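TadZ (Pseudomonas aeruginosa, PDB 4LDA) is a pilus assembly protein whose full-length form probably binds and hydrolyses ATP, represented here by its CheY-like N-terminal receiver-type domain. Local coordinates at residues Gly14-Leu19 with Val29-Ser34; Gln4-Leu9 with Asn21-Ala26. One frame throughout, in Å; residues are numbered along the deposited sequence.

Contact 1 (Gly14-Leu19 with Val29-Ser34); sequences GELDWL and VVPAGS
Leu16 and Val29 meet because each carries a branch swung away from its own backbone N: CG of Leu16 stands anti to it (chi1 -173°), and so does CG1 of Val29 (chi1 -177°). In Leu16 this throws the isobutyl end from the flank of the helix down to the strand, and the CD1 methyl arrives 4.0 Å from CG1 of Val29. The two side chains run in opposite directions and slide past one another, meeting at that single pair of methyls.

The fork of Leu16 also straddles the start of the proline ring. CD2 lies 3.8 Å from CB of Pro31, and CD1 reaches the same carbon at 4.0 Å, so both methyls rest on one CH2 while the leucine crosses the ring at a slant. Pro31 is the exposed border of the patch.

One turn further along the helix, Leu19 closes the buried side. Its CB is 4.1 Å from Val29 CG1, so the one methyl touches both leucines, from two directions nearly at right angles, while the other methyl, CG2, packs against the carbonyl of Leu19, 3.8 Å from its O. The rest of the Leu19 side chain passes on to Ala8 and Ile83. Between the segments packing alone does the work, apolar side chain on apolar side chain apart from CG2 on that carbonyl, with 190 Å² buried in all.

Helix 14-19 and strand 29-31 run nearly antiparallel, their N-to-C directions 160° apart and their axes 9.2 Å apart at closest approach. Val29 O turns to another partner of the same helix, the side-chain NE2 of Gln20. Helix 13-22 is the crossover of the beta-alpha-beta unit 4-9, 13-22, 27-31, and its packing on strand 27-31, at one edge of the sheet, is that of the first such unit in a CheY-like receiver fold.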
loop_
_atom_site.group_PDB
_atom_site.type_symbol
_atom_site.label_atom_id
_atom_site.label_comp_id
_atom_site.label_asym_id
_atom_site.label_seq_id
_atom_site.Cartn_x
_atom_site.Cartn_y
_atom_site.Cartn_z
ATOM N N GLY A 14 -4.390 -13.025 6.600
ATOM C CA GLY A 14 -4.148 -12.398 7.893
ATOM C C GLY A 14 -3.754 -10.941 7.762
ATOM O O GLY A 14 -4.102 -10.123 8.616
ATOM N N GLU A 15 -3.041 -10.603 6.682
ATOM C CA GLU A 15 -2.619 -9.233 6.378
ATOM C C GLU A 15 -3.814 -8.367 6.016
ATOM O O GLU A 15 -3.902 -7.245 6.488
ATOM C CB GLU A 15 -1.600 -9.199 5.236
ATOM C CG GLU A 15 -0.236 -9.765 5.562
ATOM C CD GLU A 15 0.701 -9.820 4.368
ATOM O OE1 GLU A 15 0.210 -10.005 3.232
ATOM O OE2 GLU A 15 1.930 -9.707 4.571
ATOM N N LEU A 16 -4.725 -8.879 5.172
ATOM C CA LEU A 16 -5.909 -8.153 4.741
ATOM C C LEU A 16 -6.817 -7.840 5.938
ATOM O O LEU A 16 -7.300 -6.710 6.039
ATOM C CB LEU A 16 -6.669 -8.934 3.675
ATOM C CG LEU A 16 -7.836 -8.182 3.030
ATOM C CD1 LEU A 16 -7.348 -6.979 2.200
ATOM C CD2 LEU A 16 -8.703 -9.117 2.228
ATOM N N ASP A 17 -7.016 -8.813 6.848
ATOM C CA ASP A 17 -7.819 -8.632 8.055
ATOM C C ASP A 17 -7.212 -7.559 8.952
ATOM O O ASP A 17 -7.945 -6.704 9.433
ATOM C CB ASP A 17 -7.967 -9.952 8.829
ATOM C CG ASP A 17 -8.827 -10.986 8.135
ATOM O OD1 ASP A 17 -9.762 -10.589 7.402
ATOM O OD2 ASP A 17 -8.610 -12.197 8.371
ATOM N N TRP A 18 -5.874 -7.591 9.147
ATOM C CA TRP A 18 -5.100 -6.640 9.946
ATOM C C TRP A 18 -5.257 -5.211 9.389
ATOM O O TRP A 18 -5.519 -4.275 10.149
ATOM C CB TRP A 18 -3.621 -7.062 9.985
ATOM C CG TRP A 18 -2.651 -6.011 10.480
ATOM C CD1 TRP A 18 -2.503 -5.556 11.758
ATOM C CD2 TRP A 18 -1.605 -5.393 9.713
ATOM N NE1 TRP A 18 -1.476 -4.650 11.817
ATOM C CE2 TRP A 18 -0.906 -4.530 10.576
ATOM C CE3 TRP A 18 -1.233 -5.437 8.358
ATOM C CZ2 TRP A 18 0.184 -3.753 10.140
ATOM C CZ3 TRP A 18 -0.173 -4.648 7.924
ATOM C CH2 TRP A 18 0.540 -3.839 8.812
ATOM N N LEU A 19 -5.176 -5.065 8.065
ATOM C CA LEU A 19 -5.374 -3.780 7.408
ATOM C C LEU A 19 -6.810 -3.280 7.572
ATOM O O LEU A 19 -6.990 -2.134 7.983
ATOM C CB LEU A 19 -5.026 -3.852 5.911
ATOM C CG LEU A 19 -3.558 -3.996 5.519
ATOM C CD1 LEU A 19 -3.437 -4.203 4.033
ATOM C CD2 LEU A 19 -2.730 -2.792 5.957
ATOM N N VAL A 29 -10.793 -1.168 3.001
ATOM C CA VAL A 29 -9.626 -1.812 2.397
ATOM C C VAL A 29 -10.169 -2.814 1.379
ATOM O O VAL A 29 -10.794 -3.812 1.736
ATOM C CB VAL A 29 -8.631 -2.440 3.424
ATOM C CG1 VAL A 29 -7.408 -3.027 2.722
ATOM C CG2 VAL A 29 -8.190 -1.410 4.477
ATOM N N VAL A 30 -10.006 -2.467 0.105
ATOM C CA VAL A 30 -10.410 -3.239 -1.059
ATOM C C VAL A 30 -9.279 -4.204 -1.406
ATOM O O VAL A 30 -8.149 -3.746 -1.646
ATOM C CB VAL A 30 -10.761 -2.292 -2.252
ATOM C CG1 VAL A 30 -11.043 -3.068 -3.533
ATOM C CG2 VAL A 30 -11.919 -1.364 -1.914
ATOM N N PRO A 31 -9.531 -5.534 -1.411
ATOM C CA PRO A 31 -8.468 -6.469 -1.830
ATOM C C PRO A 31 -8.284 -6.417 -3.346
ATOM O O PRO A 31 -9.238 -6.132 -4.062
ATOM C CB PRO A 31 -8.999 -7.827 -1.365
ATOM C CG PRO A 31 -10.493 -7.684 -1.421
ATOM C CD PRO A 31 -10.813 -6.237 -1.163
ATOM N N ALA A 32 -7.082 -6.655 -3.838
ATOM C CA ALA A 32 -6.870 -6.629 -5.285
ATOM C C ALA A 32 -6.486 -8.008 -5.807
ATOM O O ALA A 32 -6.467 -8.237 -7.021
ATOM C CB ALA A 32 -5.806 -5.618 -5.630
ATOM N N GLY A 33 -6.218 -8.920 -4.873
ATOM C CA GLY A 33 -5.844 -10.302 -5.146
ATOM C C GLY A 33 -4.661 -10.450 -6.081
ATOM O O GLY A 33 -3.604 -9.841 -5.886
ATOM N N SER A 34 -4.858 -11.270 -7.111
ATOM C CA SER A 34 -3.897 -11.548 -8.174
ATOM C C SER A 34 -4.234 -10.611 -9.322
ATOM O O SER A 34 -5.105 -10.923 -10.150
ATOM C CB SER A 34 -3.961 -13.026 -8.561
ATOM O OG SER A 34 -3.072 -13.339 -9.621
#

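Contact 2 (Gln4-Leu9 with Asn21-Ala26); sequences QNFVAL and NSLASA
Gln4 N reaches across to the carbonyl O of Ala26 at 3.1 Å, the one polar link between the two segments. With an N-H...O angle of 132° it is bent and weak, but it ties the first residue of the strand to the turn that follows the helix. That turn has a bond of its own, from Ala26 N back to Leu23 O at 2.9 Å, which holds the methyl of Ala26 and the side chain of Leu23 within reach of the same aromatic ring.

The ring belongs to Phe6. The Leu23 CD1 methyl comes down over one face, 4.2 Å from the ring centroid and only 17° off the normal, a CH-pi contact displaced a little toward the CD2-CE2 rim. In Leu23, CG anti to the carbonyl carbon (chi1 -67°) and the chain extended beyond it carry CD1 out over the ring, while CB stays by the rim, 4.1 Å from CE2. Ala26 approaches differently: its CB stands at the ring edge, close to the ring plane, 3.9 Å from CZ. One methyl over the face and one at the edge thus meet the ring on its CD2-CE2-CZ side, seating the turn against the strand.

The CB of Gln4 lies beside the same Ala26 carbonyl that takes the bent bond, and adds a little to the 179 Å² buried between the segments.

Ile117 of helix 110-121 touches Gln4, Phe6 and Leu23 alike, covering this end of the cluster. Val51 and Phe53 of the neighbouring strand 51-55 meet Phe6 and Leu23 respectively, while on the other flank the backbone of Phe6 bonds to Gln28 of strand 27-31. The ring lies between strand 4-9 and the turn that follows helix 13-22, beside helix 110-121.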
loop_
_atom_site.group_PDB
_atom_site.type_symbol
_atom_site.label_atom_id
_atom_site.label_comp_id
_atom_site.label_asym_id
_atom_site.label_seq_id
_atom_site.Cartn_x
_atom_site.Cartn_y
_atom_site.Cartn_z
ATOM N N GLN A 4 -11.824 7.016 3.035
ATOM C CA GLN A 4 -11.103 6.661 1.820
ATOM C C GLN A 4 -11.266 5.220 1.477
ATOM O O GLN A 4 -11.565 4.406 2.345
ATOM C CB GLN A 4 -9.592 6.911 2.025
ATOM C CG GLN A 4 -9.135 8.334 2.246
ATOM C CD GLN A 4 -7.775 8.347 2.896
ATOM O OE1 GLN A 4 -7.643 8.548 4.120
ATOM N NE2 GLN A 4 -6.751 8.071 2.100
ATOM N N ASN A 5 -10.922 4.884 0.241
ATOM C CA ASN A 5 -10.754 3.506 -0.186
ATOM C C ASN A 5 -9.273 3.247 -0.296
ATOM O O ASN A 5 -8.543 4.110 -0.784
ATOM C CB ASN A 5 -11.485 3.189 -1.495
ATOM C CG ASN A 5 -12.977 3.080 -1.376
ATOM O OD1 ASN A 5 -13.516 2.588 -0.366
ATOM N ND2 ASN A 5 -13.674 3.466 -2.444
ATOM N N PHE A 6 -8.816 2.117 0.249
ATOM C CA PHE A 6 -7.424 1.665 0.177
ATOM C C PHE A 6 -7.399 0.369 -0.592
ATOM O O PHE A 6 -8.355 -0.406 -0.477
ATOM C CB PHE A 6 -6.799 1.490 1.567
ATOM C CG PHE A 6 -7.103 2.569 2.579
ATOM C CD1 PHE A 6 -6.366 3.743 2.613
ATOM C CD2 PHE A 6 -8.091 2.388 3.535
ATOM C CE1 PHE A 6 -6.647 4.733 3.548
ATOM C CE2 PHE A 6 -8.357 3.379 4.485
ATOM C CZ PHE A 6 -7.630 4.540 4.487
ATOM N N VAL A 7 -6.346 0.129 -1.391
ATOM C CA VAL A 7 -6.212 -1.111 -2.156
ATOM C C VAL A 7 -5.073 -1.903 -1.520
ATOM O O VAL A 7 -4.087 -1.313 -1.106
ATOM C CB VAL A 7 -6.030 -0.854 -3.678
ATOM C CG1 VAL A 7 -5.773 -2.142 -4.444
ATOM C CG2 VAL A 7 -7.269 -0.173 -4.236
ATOM N N ALA A 8 -5.245 -3.229 -1.389
ATOM C CA ALA A 8 -4.248 -4.080 -0.762
ATOM C C ALA A 8 -3.903 -5.314 -1.591
ATOM O O ALA A 8 -4.774 -6.108 -1.948
ATOM C CB ALA A 8 -4.739 -4.528 0.598
ATOM N N LEU A 9 -2.599 -5.468 -1.865
ATOM C CA LEU A 9 -1.981 -6.627 -2.490
ATOM C C LEU A 9 -1.297 -7.374 -1.376
ATOM O O LEU A 9 -0.200 -7.001 -0.970
ATOM C CB LEU A 9 -1.014 -6.232 -3.618
ATOM C CG LEU A 9 -1.568 -5.475 -4.785
ATOM C CD1 LEU A 9 -0.445 -4.832 -5.574
ATOM C CD2 LEU A 9 -2.394 -6.405 -5.658
ATOM N N ASN A 21 -9.246 -4.128 9.758
ATOM C CA ASN A 21 -9.609 -3.884 11.151
ATOM C C ASN A 21 -8.952 -2.636 11.689
ATOM O O ASN A 21 -9.622 -1.863 12.368
ATOM C CB ASN A 21 -9.239 -5.088 12.035
ATOM C CG ASN A 21 -10.091 -6.326 11.803
ATOM O OD1 ASN A 21 -11.223 -6.269 11.290
ATOM N ND2 ASN A 21 -9.588 -7.478 12.212
ATOM N N SER A 22 -7.661 -2.427 11.383
ATOM C CA SER A 22 -6.902 -1.263 11.840
ATOM C C SER A 22 -7.404 0.029 11.209
ATOM O O SER A 22 -7.448 1.059 11.903
ATOM C CB SER A 22 -5.418 -1.430 11.521
ATOM O OG SER A 22 -4.887 -2.617 12.084
ATOM N N LEU A 23 -7.789 -0.018 9.909
ATOM C CA LEU A 23 -8.169 1.181 9.171
ATOM C C LEU A 23 -9.668 1.388 9.049
ATOM O O LEU A 23 -10.080 2.295 8.326
ATOM C CB LEU A 23 -7.555 1.121 7.755
ATOM C CG LEU A 23 -6.014 1.216 7.699
ATOM C CD1 LEU A 23 -5.490 0.966 6.296
ATOM C CD2 LEU A 23 -5.557 2.518 8.208
ATOM N N ALA A 24 -10.472 0.630 9.800
ATOM C CA ALA A 24 -11.929 0.666 9.768
ATOM C C ALA A 24 -12.510 2.097 9.976
ATOM O O ALA A 24 -13.486 2.472 9.316
ATOM C CB ALA A 24 -12.483 -0.280 10.816
ATOM N N SER A 25 -11.922 2.875 10.872
ATOM C CA SER A 25 -12.315 4.270 11.171
ATOM C C SER A 25 -11.940 5.245 10.019
ATOM O O SER A 25 -12.617 6.239 9.833
ATOM C CB SER A 25 -11.652 4.742 12.467
ATOM O OG SER A 25 -10.238 4.571 12.427
ATOM N N ALA A 26 -10.886 4.941 9.251
ATOM C CA ALA A 26 -10.383 5.776 8.162
ATOM C C ALA A 26 -11.053 5.490 6.811
ATOM O O ALA A 26 -11.104 6.357 5.949
ATOM C CB ALA A 26 -8.891 5.578 8.022
#

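How the contacts relate
Contacts 1 and 2 share helix 13-22 and lie with their centres about 9 Å apart: contact 1 sets the helix on strand 27-31, contact 2 sets strand 4-9 on the turn leaving it. Along the chain their segments alternate, so together they stitch both strands of one beta-alpha-beta unit to its crossover. The strands are neighbours in the parallel sheet, probably bonded from Val30 N to Phe6 O at 2.7 Å and from Val30 O to Ala8 N at 3.0 Å. Beyond the strand end, Ala32 CB packs on Leu9 CD2 at 3.5 Å. On the helix side, Val29 of contact 1 touches Leu23 of contact 2, so the two apolar patches adjoin.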